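Local atomic coordinates of cytosolic acyl coenzyme A thioester hydrolase (Mus musculus, PDB entry 2V1O), a protein that hydrolyses long-chain acyl-CoA thioesters to free fatty acids and coenzyme A, with palmitoyl-CoA preferred, the chain here being its N-terminal hotdog domain. Residues I74-V82 / V119-Y127; R55-C63 / T97-T105. All blocks are in the same frame, centred on the assembly; numbering follows the deposited sequence.

How the contacts relate
Contact 1 (74-82 with 119-127) and contact 2 (55-63 with 97-105) lie on opposite sides of the chain's centre, their centres about 27 Å apart and their nearest atoms about 5 Å apart without touching. Both reach the same antiparallel sheet, and their segments alternate along the chain. Each holds one part of a coenzyme A pocket built from two subunits: contact 1 meets the 3'-phosphate through S78 and H80 while D57 and F58 of the second subunit take the adenine amine and the pantetheine arm, and contact 2 supplies that second half to another coenzyme A. In contact 2 the side chain of M62 lies about 10 Å from that of N12, the active-site residue.

Contact 1: I74-V82 / V119-Y127; sequences ITYTSKHSV and VLEVPPIVY. With COA (coenzyme A), chain G.
V122 sets its isopropyl group against the turn that joins strands 67-77 and 82-91 into a beta hairpin. V122 CG1, carried anti to the backbone N (chi1 172°), lies 3.7 Å from T77 CG2 and also touches V82 CG2, while V122 CG2 rests on the backbone of H80 and S81. Beside this apolar knob the V122 N-H makes an almost straight bond (171°) from V122 N to K79 O at 2.8 Å. Water 3 donates to both K79 O and V122 O, so two bonds grip the K79 carbonyl. Further along, I125 CG2 is 3.8 Å from both T77 CG2 and I74 CG2, and its CD1 lies along the backbone of strand 67-77. T77 turns OG1 between its backbone N and carbonyl carbon (chi1 63°), where water 2 links it to I125 N. The Y127 ring points an edge at T75 O; Y127 OH lies 3.1 Å from Y76 CD1, takes a weak bond from T77 N and shares water 1 with T77 O. At the other end H80 ND1 bonds weakly to L120 O, which lies near the ring plane at 3.3 Å, with K79 CG over one face. K79 and E121 run side by side to a long ion pair. The same turn receives the 3'-phosphate of coenzyme A: O9A accepts S78 OG at 2.6 Å and H80 N at 2.9 Å. Around the contact, S78 touches Y140 of helix 130-146, S81 packs on W107 of strand 98-112, and I74, T77, V122 and I125 all meet H37 of helix 19-38.

Contact 2: R55-C63 / T97-T105; sequences RTDFLSPMC and TKKLTNKAT. With COA (coenzyme A), chain J.
One side of a coenzyme A pocket in the hotdog fold, meeting both the adenine amine and the pantetheine arm, is formed where segment 55-63, on strand 46-57, runs beside strand 98-112. T101 and N102 form a classic beta bulge against V88 of strand 82-91. N102 lays its amide over one face of the F58 ring, the planes only 16° apart, with N102 ND2 3.8 Å from the ring plane over its centre. CG anti to the backbone N (chi1 180°) carries the amide there, and N102 ND2 also bonds D57 O at 2.8 Å from above the carbonyl plane. A second, very short approach of N102 ND2 to T56 OG1, modelled at 2.5 Å, is uncertain in length. T56 OG1 in turn donates to K103 O at 2.7 Å. Waters 4 and 5 tie D57 to K103 through backbone atoms. Past F58 the chain stays against strand 98-112: L59 N points its N-H at T101 O, 3.1 Å away and nearly straight (168°), and L59 CD1 packs on L100 CD2.

D57 and F58 also meet the ligand: F58 O accepts pantetheine N8P at 2.8 Å, and D57 OD1 accepts the adenine amine N6A; D57 OD2 is also paired with R55. T56 and D57 ladder with a strand of the second subunit, carrying the sheet across the interface, while the F58 ring leans on I22 and L23 of helix 19-38. At the far end water 6 joins S60 OG, P61 O and T101 OG1, and the bent M62 chain brings M62 CE into contact with T101 OG1 at 3.1 Å.

Contact 1: I74-V82 / V119-Y127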
loop_
_atom_site.group_PDB
_atom_site.type_symbol
_atom_site.label_atom_id
_atom_site.label_comp_id
_atom_site.label_asym_id
_atom_site.label_seq_id
_atom_site.Cartn_x
_atom_site.Cartn_y
_atom_site.Cartn_z
ATOM N N ILE A 74 -5.726 8.011 -27.287
ATOM C CA ILE A 74 -4.554 8.392 -28.070
ATOM C C ILE A 74 -5.030 9.355 -29.154
ATOM O O ILE A 74 -5.868 9.002 -29.985
ATOM C CB ILE A 74 -3.834 7.180 -28.719
ATOM C CG1 ILE A 74 -3.289 6.232 -27.641
ATOM C CG2 ILE A 74 -2.706 7.669 -29.665
ATOM C CD1 ILE A 74 -2.871 4.847 -28.173
ATOM N N THR A 75 -4.489 10.566 -29.129
ATOM C CA THR A 75 -4.958 11.638 -29.998
ATOM C C THR A 75 -3.964 11.979 -31.103
ATOM O O THR A 75 -4.319 12.633 -32.089
ATOM C CB THR A 75 -5.315 12.882 -29.172
ATOM O OG1 THR A 75 -4.219 13.215 -28.306
ATOM C CG2 THR A 75 -6.551 12.590 -28.326
ATOM N N TYR A 76 -2.717 11.534 -30.935
ATOM C CA TYR A 76 -1.687 11.718 -31.958
ATOM C C TYR A 76 -0.548 10.717 -31.796
ATOM O O TYR A 76 -0.244 10.275 -30.678
ATOM C CB TYR A 76 -1.126 13.158 -31.933
ATOM C CG TYR A 76 -0.211 13.468 -33.099
ATOM C CD1 TYR A 76 -0.730 13.670 -34.381
ATOM C CD2 TYR A 76 1.172 13.526 -32.930
ATOM C CE1 TYR A 76 0.100 13.933 -35.453
ATOM C CE2 TYR A 76 2.012 13.788 -34.002
ATOM C CZ TYR A 76 1.466 13.995 -35.259
ATOM O OH TYR A 76 2.284 14.247 -36.326
ATOM N N THR A 77 0.070 10.353 -32.919
ATOM C CA THR A 77 1.347 9.641 -32.890
ATOM C C THR A 77 2.343 10.293 -33.854
ATOM O O THR A 77 1.990 10.649 -34.986
ATOM C CB THR A 77 1.212 8.121 -33.211
ATOM O OG1 THR A 77 0.716 7.935 -34.547
ATOM C CG2 THR A 77 0.305 7.403 -32.195
ATOM N N SER A 78 3.573 10.470 -33.382
ATOM C CA SER A 78 4.684 10.903 -34.220
ATOM C C SER A 78 5.507 9.654 -34.542
ATOM O O SER A 78 5.058 8.531 -34.272
ATOM C CB SER A 78 5.525 11.963 -33.505
ATOM O OG SER A 78 6.197 11.415 -32.374
ATOM N N LYS A 79 6.703 9.832 -35.110
ATOM C CA LYS A 79 7.531 8.679 -35.466
ATOM C C LYS A 79 7.876 7.811 -34.248
ATOM O O LYS A 79 7.829 6.582 -34.333
ATOM C CB LYS A 79 8.806 9.104 -36.203
ATOM C CG LYS A 79 9.598 7.911 -36.748
ATOM C CD LYS A 79 10.698 8.303 -37.716
ATOM C CE LYS A 79 11.506 7.075 -38.116
ATOM N NZ LYS A 79 12.521 7.387 -39.169
ATOM N N HIS A 80 8.200 8.460 -33.129
ATOM C CA HIS A 80 8.657 7.772 -31.917
ATOM C C HIS A 80 7.934 8.183 -30.635
ATOM O O HIS A 80 8.440 7.937 -29.535
ATOM C CB HIS A 80 10.161 7.981 -31.716
ATOM C CG HIS A 80 10.988 7.670 -32.921
ATOM N ND1 HIS A 80 11.302 6.383 -33.298
ATOM C CD2 HIS A 80 11.570 8.484 -33.832
ATOM C CE1 HIS A 80 12.048 6.416 -34.389
ATOM N NE2 HIS A 80 12.224 7.679 -34.734
ATOM N N SER A 81 6.756 8.793 -30.754
ATOM C CA SER A 81 6.033 9.229 -29.555
ATOM C C SER A 81 4.506 9.161 -29.704
ATOM O O SER A 81 3.977 9.127 -30.820
ATOM C CB SER A 81 6.499 10.622 -29.082
ATOM O OG SER A 81 5.835 11.679 -29.760
ATOM N N VAL A 82 3.827 9.142 -28.557
ATOM C CA VAL A 82 2.374 8.988 -28.470
ATOM C C VAL A 82 1.809 10.103 -27.602
ATOM O O VAL A 82 2.273 10.312 -26.477
ATOM C CB VAL A 82 1.994 7.627 -27.808
ATOM C CG1 VAL A 82 0.449 7.444 -27.723
ATOM C CG2 VAL A 82 2.654 6.455 -28.535
ATOM N N VAL A 119 14.774 3.514 -28.204
ATOM C CA VAL A 119 13.522 4.152 -28.611
ATOM C C VAL A 119 13.012 3.478 -29.889
ATOM O O VAL A 119 13.770 3.298 -30.860
ATOM C CB VAL A 119 13.741 5.666 -28.855
ATOM C CG1 VAL A 119 12.524 6.309 -29.532
ATOM C CG2 VAL A 119 14.083 6.379 -27.552
ATOM N N LEU A 120 11.736 3.112 -29.886
ATOM C CA LEU A 120 11.149 2.401 -31.017
ATOM C C LEU A 120 10.187 3.264 -31.822
ATOM O O LEU A 120 9.687 4.284 -31.335
ATOM C CB LEU A 120 10.434 1.134 -30.541
ATOM C CG LEU A 120 11.285 0.120 -29.768
ATOM C CD1 LEU A 120 10.422 -1.033 -29.356
ATOM C CD2 LEU A 120 12.474 -0.361 -30.603
ATOM N N GLU A 121 9.949 2.850 -33.063
ATOM C CA GLU A 121 8.954 3.483 -33.917
ATOM C C GLU A 121 7.544 3.131 -33.440
ATOM O O GLU A 121 7.250 1.975 -33.098
ATOM C CB GLU A 121 9.154 3.072 -35.379
ATOM C CG GLU A 121 10.418 3.668 -36.001
ATOM C CD GLU A 121 10.677 3.215 -37.435
ATOM O OE1 GLU A 121 9.893 2.404 -37.980
ATOM O OE2 GLU A 121 11.682 3.672 -38.020
ATOM N N VAL A 122 6.686 4.145 -33.406
ATOM C CA VAL A 122 5.296 3.999 -32.977
ATOM C C VAL A 122 4.418 3.679 -34.202
ATOM O O VAL A 122 4.542 4.337 -35.232
ATOM C CB VAL A 122 4.794 5.301 -32.307
ATOM C CG1 VAL A 122 3.303 5.238 -32.027
ATOM C CG2 VAL A 122 5.551 5.566 -31.004
ATOM N N PRO A 123 3.542 2.656 -34.098
ATOM C CA PRO A 123 2.587 2.420 -35.194
ATOM C C PRO A 123 1.656 3.629 -35.403
ATOM O O PRO A 123 1.242 4.256 -34.438
ATOM C CB PRO A 123 1.777 1.203 -34.717
ATOM C CG PRO A 123 2.569 0.588 -33.613
ATOM C CD PRO A 123 3.402 1.672 -33.006
ATOM N N PRO A 124 1.377 3.998 -36.665
ATOM C CA PRO A 124 0.381 5.056 -36.873
ATOM C C PRO A 124 -1.014 4.694 -36.342
ATOM O O PRO A 124 -1.403 3.526 -36.371
ATOM C CB PRO A 124 0.363 5.223 -38.398
ATOM C CG PRO A 124 1.714 4.737 -38.836
ATOM C CD PRO A 124 1.984 3.560 -37.931
ATOM N N ILE A 125 -1.740 5.686 -35.828
ATOM C CA ILE A 125 -3.150 5.503 -35.459
ATOM C C ILE A 125 -4.087 5.873 -36.601
ATOM O O ILE A 125 -3.700 6.587 -37.523
ATOM C CB ILE A 125 -3.564 6.317 -34.199
ATOM C CG1 ILE A 125 -3.225 7.811 -34.350
ATOM C CG2 ILE A 125 -2.959 5.705 -32.953
ATOM C CD1 ILE A 125 -4.026 8.730 -33.413
ATOM N N VAL A 126 -5.319 5.381 -36.538
ATOM C CA VAL A 126 -6.338 5.806 -37.488
ATOM C C VAL A 126 -7.008 7.088 -36.975
ATOM O O VAL A 126 -7.309 7.213 -35.783
ATOM C CB VAL A 126 -7.363 4.670 -37.832
ATOM C CG1 VAL A 126 -8.288 4.349 -36.661
ATOM C CG2 VAL A 126 -8.173 5.028 -39.077
ATOM N N TYR A 127 -7.172 8.055 -37.873
ATOM C CA TYR A 127 -7.953 9.262 -37.592
ATOM C C TYR A 127 -9.274 9.173 -38.342
ATOM O O TYR A 127 -9.309 8.706 -39.480
ATOM C CB TYR A 127 -7.190 10.524 -38.022
ATOM C CG TYR A 127 -5.849 10.675 -37.336
ATOM C CD1 TYR A 127 -5.749 11.316 -36.104
ATOM C CD2 TYR A 127 -4.682 10.172 -37.923
ATOM C CE1 TYR A 127 -4.519 11.454 -35.462
ATOM C CE2 TYR A 127 -3.445 10.303 -37.294
ATOM C CZ TYR A 127 -3.375 10.948 -36.059
ATOM O OH TYR A 127 -2.164 11.081 -35.420
HETATM N N1A COA G . 8.310 15.158 -24.489
HETATM C C2A COA G . 7.767 14.676 -25.658
HETATM N N3A COA G . 8.550 13.937 -26.514
HETATM C C4A COA G . 9.847 13.689 -26.193
HETATM C C5A COA G . 10.415 14.158 -25.016
HETATM C C6A COA G . 9.629 14.902 -24.153
HETATM N N6A COA G . 10.132 15.392 -23.022
HETATM N N7A COA G . 11.710 13.751 -24.978
HETATM C C8A COA G . 11.964 13.044 -26.100
HETATM N N9A COA G . 10.821 13.001 -26.852
HETATM C C1B COA G . 10.570 12.225 -28.067
HETATM C C2B COA G . 11.225 12.855 -29.287
HETATM O O2B COA G . 10.455 13.929 -29.778
HETATM C C3B COA G . 11.321 11.652 -30.213
HETATM O O3B COA G . 10.125 11.438 -30.939
HETATM P P3B COA G . 9.999 11.827 -32.500
HETATM O O7A COA G . 10.042 13.318 -32.589
HETATM O O8A COA G . 11.173 11.227 -33.237
HETATM O O9A COA G . 8.687 11.298 -33.022
HETATM C C4B COA G . 11.497 10.479 -29.249
HETATM O O4B COA G . 11.140 10.944 -27.960
HETATM C C5B COA G . 12.918 9.927 -29.232
HETATM O O5B COA G . 13.861 10.968 -29.105
HETATM P P1A COA G . 15.401 10.586 -28.871
HETATM O O1A COA G . 15.754 9.404 -29.729
HETATM O O2A COA G . 16.237 11.816 -29.145
HETATM O O3A COA G . 15.526 10.153 -27.325
HETATM P P2A COA G . 15.848 11.151 -26.110
HETATM O O4A COA G . 15.223 12.510 -26.303
HETATM O O5A COA G . 17.332 11.225 -25.832
HETATM O O6A COA G . 15.158 10.373 -24.888
HETATM C CBP COA G . 13.353 9.587 -23.514
HETATM C CCP COA G . 13.744 10.334 -24.789
HETATM C CDP COA G . 11.858 9.808 -23.255
HETATM C CEP COA G . 13.598 8.102 -23.778
HETATM C CAP COA G . 14.209 10.111 -22.352
HETATM O OAP COA G . 14.031 11.502 -22.168
HETATM C C9P COA G . 13.940 9.392 -21.052
HETATM O O9P COA G . 14.444 8.104 -20.860
HETATM N N8P COA G . 13.226 10.038 -20.140
HETATM C C7P COA G . 12.738 9.392 -18.935
HETATM C C6P COA G . 11.491 8.550 -19.206
HETATM C C5P COA G . 11.015 7.937 -17.908
HETATM O O5P COA G . 11.674 7.018 -17.391
HETATM N N4P COA G . 9.890 8.437 -17.391
HETATM C C3P COA G . 9.530 8.322 -15.980
HETATM C C2P COA G . 10.514 9.034 -15.024
HETATM S S1P COA G . 9.958 8.680 -13.343
HETATM O O HOH W 1 0.047 10.794 -36.841
HETATM O O HOH W 2 -0.619 8.148 -37.103
HETATM O O HOH W 3 6.818 5.469 -36.613
#

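Contact 2: R55-C63 / T97-T105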
loop_
_atom_site.group_PDB
_atom_site.type_symbol
_atom_site.label_atom_id
_atom_site.label_comp_id
_atom_site.label_asym_id
_atom_site.label_seq_id
_atom_site.Cartn_x
_atom_site.Cartn_y
_atom_site.Cartn_z
ATOM N N ARG A 55 0.719 21.209 -19.294
ATOM C CA ARG A 55 0.067 21.998 -18.259
ATOM C C ARG A 55 -1.363 21.486 -18.023
ATOM O O ARG A 55 -2.105 21.209 -18.975
ATOM C CB ARG A 55 0.048 23.474 -18.667
ATOM C CG ARG A 55 -0.608 24.413 -17.663
ATOM C CD ARG A 55 -1.555 25.374 -18.377
ATOM N NE ARG A 55 -2.949 24.937 -18.267
ATOM C CZ ARG A 55 -3.735 24.627 -19.297
ATOM N NH1 ARG A 55 -3.281 24.713 -20.543
ATOM N NH2 ARG A 55 -4.985 24.237 -19.075
ATOM N N THR A 56 -1.737 21.353 -16.755
ATOM C CA THR A 56 -3.071 20.853 -16.392
ATOM C C THR A 56 -3.628 21.541 -15.148
ATOM O O THR A 56 -2.900 21.787 -14.181
ATOM C CB THR A 56 -3.103 19.298 -16.242
ATOM O OG1 THR A 56 -4.445 18.874 -15.994
ATOM C CG2 THR A 56 -2.201 18.807 -15.114
ATOM N N ASP A 57 -4.920 21.863 -15.200
ATOM C CA ASP A 57 -5.604 22.563 -14.117
ATOM C C ASP A 57 -6.574 21.655 -13.378
ATOM O O ASP A 57 -7.313 20.890 -14.001
ATOM C CB ASP A 57 -6.369 23.779 -14.655
ATOM C CG ASP A 57 -5.454 24.851 -15.213
ATOM O OD1 ASP A 57 -4.384 25.107 -14.623
ATOM O OD2 ASP A 57 -5.808 25.432 -16.256
ATOM N N PHE A 58 -6.570 21.750 -12.051
ATOM C CA PHE A 58 -7.528 21.017 -11.242
ATOM C C PHE A 58 -8.700 21.927 -10.896
ATOM O O PHE A 58 -8.556 22.909 -10.153
ATOM C CB PHE A 58 -6.850 20.390 -10.025
ATOM C CG PHE A 58 -5.910 19.281 -10.392
ATOM C CD1 PHE A 58 -6.340 17.960 -10.383
ATOM C CD2 PHE A 58 -4.608 19.562 -10.802
ATOM C CE1 PHE A 58 -5.475 16.926 -10.749
ATOM C CE2 PHE A 58 -3.743 18.542 -11.167
ATOM C CZ PHE A 58 -4.173 17.224 -11.140
ATOM N N LEU A 59 -9.846 21.577 -11.472
ATOM C CA LEU A 59 -11.036 22.432 -11.524
ATOM C C LEU A 59 -11.973 22.338 -10.315
ATOM O O LEU A 59 -12.632 23.316 -9.951
ATOM C CB LEU A 59 -11.821 22.123 -12.806
ATOM C CG LEU A 59 -11.049 22.118 -14.134
ATOM C CD1 LEU A 59 -11.969 21.762 -15.301
ATOM C CD2 LEU A 59 -10.344 23.452 -14.392
ATOM N N SER A 60 -12.058 21.153 -9.718
ATOM C CA SER A 60 -12.939 20.932 -8.580
ATOM C C SER A 60 -12.378 19.832 -7.680
ATOM O O SER A 60 -11.705 18.916 -8.163
ATOM C CB SER A 60 -14.374 20.611 -9.034
ATOM O OG SER A 60 -14.433 19.401 -9.770
ATOM N N PRO A 61 -12.636 19.934 -6.364
ATOM C CA PRO A 61 -12.134 18.934 -5.438
ATOM C C PRO A 61 -12.859 17.600 -5.588
ATOM O O PRO A 61 -13.951 17.532 -6.171
ATOM C CB PRO A 61 -12.425 19.552 -4.068
ATOM C CG PRO A 61 -13.592 20.426 -4.297
ATOM C CD PRO A 61 -13.397 20.992 -5.666
ATOM N N MET A 62 -12.224 16.551 -5.085
ATOM C CA MET A 62 -12.846 15.250 -4.971
ATOM C C MET A 62 -12.767 14.871 -3.501
ATOM O O MET A 62 -11.865 15.322 -2.785
ATOM C CB MET A 62 -12.093 14.237 -5.823
ATOM C CG MET A 62 -12.862 12.957 -6.122
ATOM S SD MET A 62 -11.947 11.926 -7.281
ATOM C CE MET A 62 -11.643 13.059 -8.621
ATOM N N CYS A 63 -13.708 14.050 -3.051
ATOM C CA CYS A 63 -13.803 13.711 -1.640
ATOM C C CYS A 63 -13.666 12.220 -1.431
ATOM O O CYS A 63 -13.931 11.432 -2.342
ATOM C CB CYS A 63 -15.144 14.186 -1.068
ATOM S SG CYS A 63 -15.380 15.953 -1.170
ATOM N N THR A 97 -24.203 13.181 -8.335
ATOM C CA THR A 97 -23.493 14.320 -8.933
ATOM C C THR A 97 -22.172 13.905 -9.589
ATOM O O THR A 97 -21.352 13.225 -8.964
ATOM C CB THR A 97 -23.217 15.437 -7.893
ATOM O OG1 THR A 97 -24.456 15.860 -7.306
ATOM C CG2 THR A 97 -22.530 16.646 -8.546
ATOM N N LYS A 98 -21.987 14.312 -10.845
ATOM C CA LYS A 98 -20.707 14.148 -11.541
ATOM C C LYS A 98 -20.085 15.499 -11.893
ATOM O O LYS A 98 -20.792 16.421 -12.304
ATOM C CB LYS A 98 -20.882 13.317 -12.810
ATOM C CG LYS A 98 -21.627 12.020 -12.593
ATOM C CD LYS A 98 -21.658 11.191 -13.856
ATOM C CE LYS A 98 -22.427 9.908 -13.617
ATOM N NZ LYS A 98 -22.601 9.154 -14.887
ATOM N N LYS A 99 -18.764 15.595 -11.737
ATOM C CA LYS A 99 -18.001 16.824 -11.995
ATOM C C LYS A 99 -16.750 16.478 -12.787
ATOM O O LYS A 99 -16.145 15.433 -12.552
ATOM C CB LYS A 99 -17.537 17.468 -10.681
ATOM C CG LYS A 99 -18.613 17.824 -9.689
ATOM C CD LYS A 99 -17.993 18.172 -8.345
ATOM C CE LYS A 99 -19.065 18.441 -7.301
ATOM N NZ LYS A 99 -18.473 18.554 -5.933
ATOM N N LEU A 100 -16.351 17.356 -13.705
ATOM C CA LEU A 100 -15.051 17.217 -14.356
ATOM C C LEU A 100 -13.965 17.684 -13.385
ATOM O O LEU A 100 -13.949 18.844 -12.961
ATOM C CB LEU A 100 -14.988 18.007 -15.672
ATOM C CG LEU A 100 -13.631 18.081 -16.388
ATOM C CD1 LEU A 100 -13.165 16.712 -16.896
ATOM C CD2 LEU A 100 -13.693 19.089 -17.517
ATOM N N THR A 101 -13.082 16.764 -13.023
ATOM C CA THR A 101 -11.985 17.051 -12.112
ATOM C C THR A 101 -10.823 17.671 -12.869
ATOM O O THR A 101 -10.272 18.685 -12.447
ATOM C CB THR A 101 -11.498 15.768 -11.397
ATOM O OG1 THR A 101 -12.615 15.122 -10.789
ATOM C CG2 THR A 101 -10.434 16.095 -10.337
ATOM N N ASN A 102 -10.476 17.071 -14.005
ATOM C CA ASN A 102 -9.241 17.394 -14.688
ATOM C C ASN A 102 -9.202 16.853 -16.123
ATOM O O ASN A 102 -9.752 15.785 -16.407
ATOM C CB ASN A 102 -8.069 16.804 -13.878
ATOM C CG ASN A 102 -6.733 17.083 -14.503
ATOM O OD1 ASN A 102 -6.140 16.213 -15.138
ATOM N ND2 ASN A 102 -6.261 18.314 -14.357
ATOM N N LYS A 103 -8.570 17.605 -17.018
ATOM C CA LYS A 103 -8.158 17.097 -18.324
ATOM C C LYS A 103 -6.640 17.255 -18.408
ATOM O O LYS A 103 -6.105 18.315 -18.080
ATOM C CB LYS A 103 -8.806 17.865 -19.476
ATOM C CG LYS A 103 -10.324 17.907 -19.503
ATOM C CD LYS A 103 -10.765 18.634 -20.781
ATOM C CE LYS A 103 -12.143 19.254 -20.664
ATOM N NZ LYS A 103 -12.099 20.597 -19.998
ATOM N N ALA A 104 -5.951 16.202 -18.831
ATOM C CA ALA A 104 -4.494 16.237 -18.943
ATOM C C ALA A 104 -4.060 15.646 -20.279
ATOM O O ALA A 104 -4.758 14.806 -20.847
ATOM C CB ALA A 104 -3.841 15.479 -17.778
ATOM N N THR A 105 -2.921 16.106 -20.786
ATOM C CA THR A 105 -2.328 15.531 -21.978
ATOM C C THR A 105 -0.916 15.056 -21.629
ATOM O O THR A 105 -0.153 15.763 -20.964
ATOM C CB THR A 105 -2.317 16.523 -23.157
ATOM O OG1 THR A 105 -3.665 16.844 -23.517
ATOM C CG2 THR A 105 -1.602 15.932 -24.386
HETATM N N1A COA J . -3.792 27.744 -11.567
HETATM C C2A COA J . -3.157 28.708 -10.808
HETATM N N3A COA J . -3.906 29.565 -10.022
HETATM C C4A COA J . -5.265 29.461 -9.992
HETATM C C5A COA J . -5.926 28.491 -10.745
HETATM C C6A COA J . -5.176 27.621 -11.538
HETATM N N6A COA J . -5.769 26.621 -12.194
HETATM N N7A COA J . -7.259 28.622 -10.525
HETATM C C8A COA J . -7.452 29.640 -9.657
HETATM N N9A COA J . -6.227 30.175 -9.325
HETATM C C1B COA J . -5.963 31.152 -8.256
HETATM C C2B COA J . -6.468 32.542 -8.618
HETATM O O2B COA J . -5.588 33.220 -9.482
HETATM C C3B COA J . -6.553 33.162 -7.236
HETATM O O3B COA J . -5.307 33.661 -6.805
HETATM P P3B COA J . -4.982 35.234 -6.885
HETATM O O7A COA J . -4.832 35.594 -8.340
HETATM O O8A COA J . -6.134 35.996 -6.290
HETATM O O9A COA J . -3.716 35.515 -6.117
HETATM C C4B COA J . -6.928 31.995 -6.333
HETATM O O4B COA J . -6.675 30.827 -7.082
HETATM C C5B COA J . -8.394 32.041 -5.915
HETATM O O5B COA J . -9.192 32.205 -7.070
HETATM P P1A COA J . -10.793 32.180 -6.968
HETATM O O1A COA J . -11.217 32.883 -5.713
HETATM O O2A COA J . -11.350 32.803 -8.222
HETATM O O3A COA J . -11.178 30.617 -6.892
HETATM P P2A COA J . -11.547 29.707 -8.162
HETATM O O4A COA J . -10.769 30.113 -9.391
HETATM O O5A COA J . -13.038 29.724 -8.411
HETATM O O6A COA J . -11.109 28.241 -7.667
HETATM C CBP COA J . -9.623 26.551 -6.819
HETATM C CCP COA J . -9.741 27.929 -7.465
HETATM C CDP COA J . -8.160 26.096 -6.873
HETATM C CEP COA J . -10.032 26.696 -5.356
HETATM C CAP COA J . -10.548 25.558 -7.544
HETATM O OAP COA J . -10.268 25.485 -8.925
HETATM C C9P COA J . -10.465 24.174 -6.962
HETATM O O9P COA J . -11.109 23.896 -5.756
HETATM N N8P COA J . -9.770 23.263 -7.634
HETATM C C7P COA J . -9.559 21.934 -7.095
HETATM C C6P COA J . -8.385 21.935 -6.122
HETATM C C5P COA J . -8.125 20.532 -5.638
HETATM O O5P COA J . -8.934 19.989 -4.857
HETATM N N4P COA J . -7.007 19.950 -6.101
HETATM C C3P COA J . -6.831 18.505 -6.145
HETATM C C2P COA J . -7.835 17.816 -7.079
HETATM S S1P COA J . -7.622 16.026 -6.974
HETATM O O HOH W 4 -8.347 20.447 -16.510
HETATM O O HOH W 5 -6.208 21.198 -17.826
HETATM O O HOH W 6 -14.186 16.705 -9.040
HETATM O O HOH W 7 -16.337 16.639 -5.221
#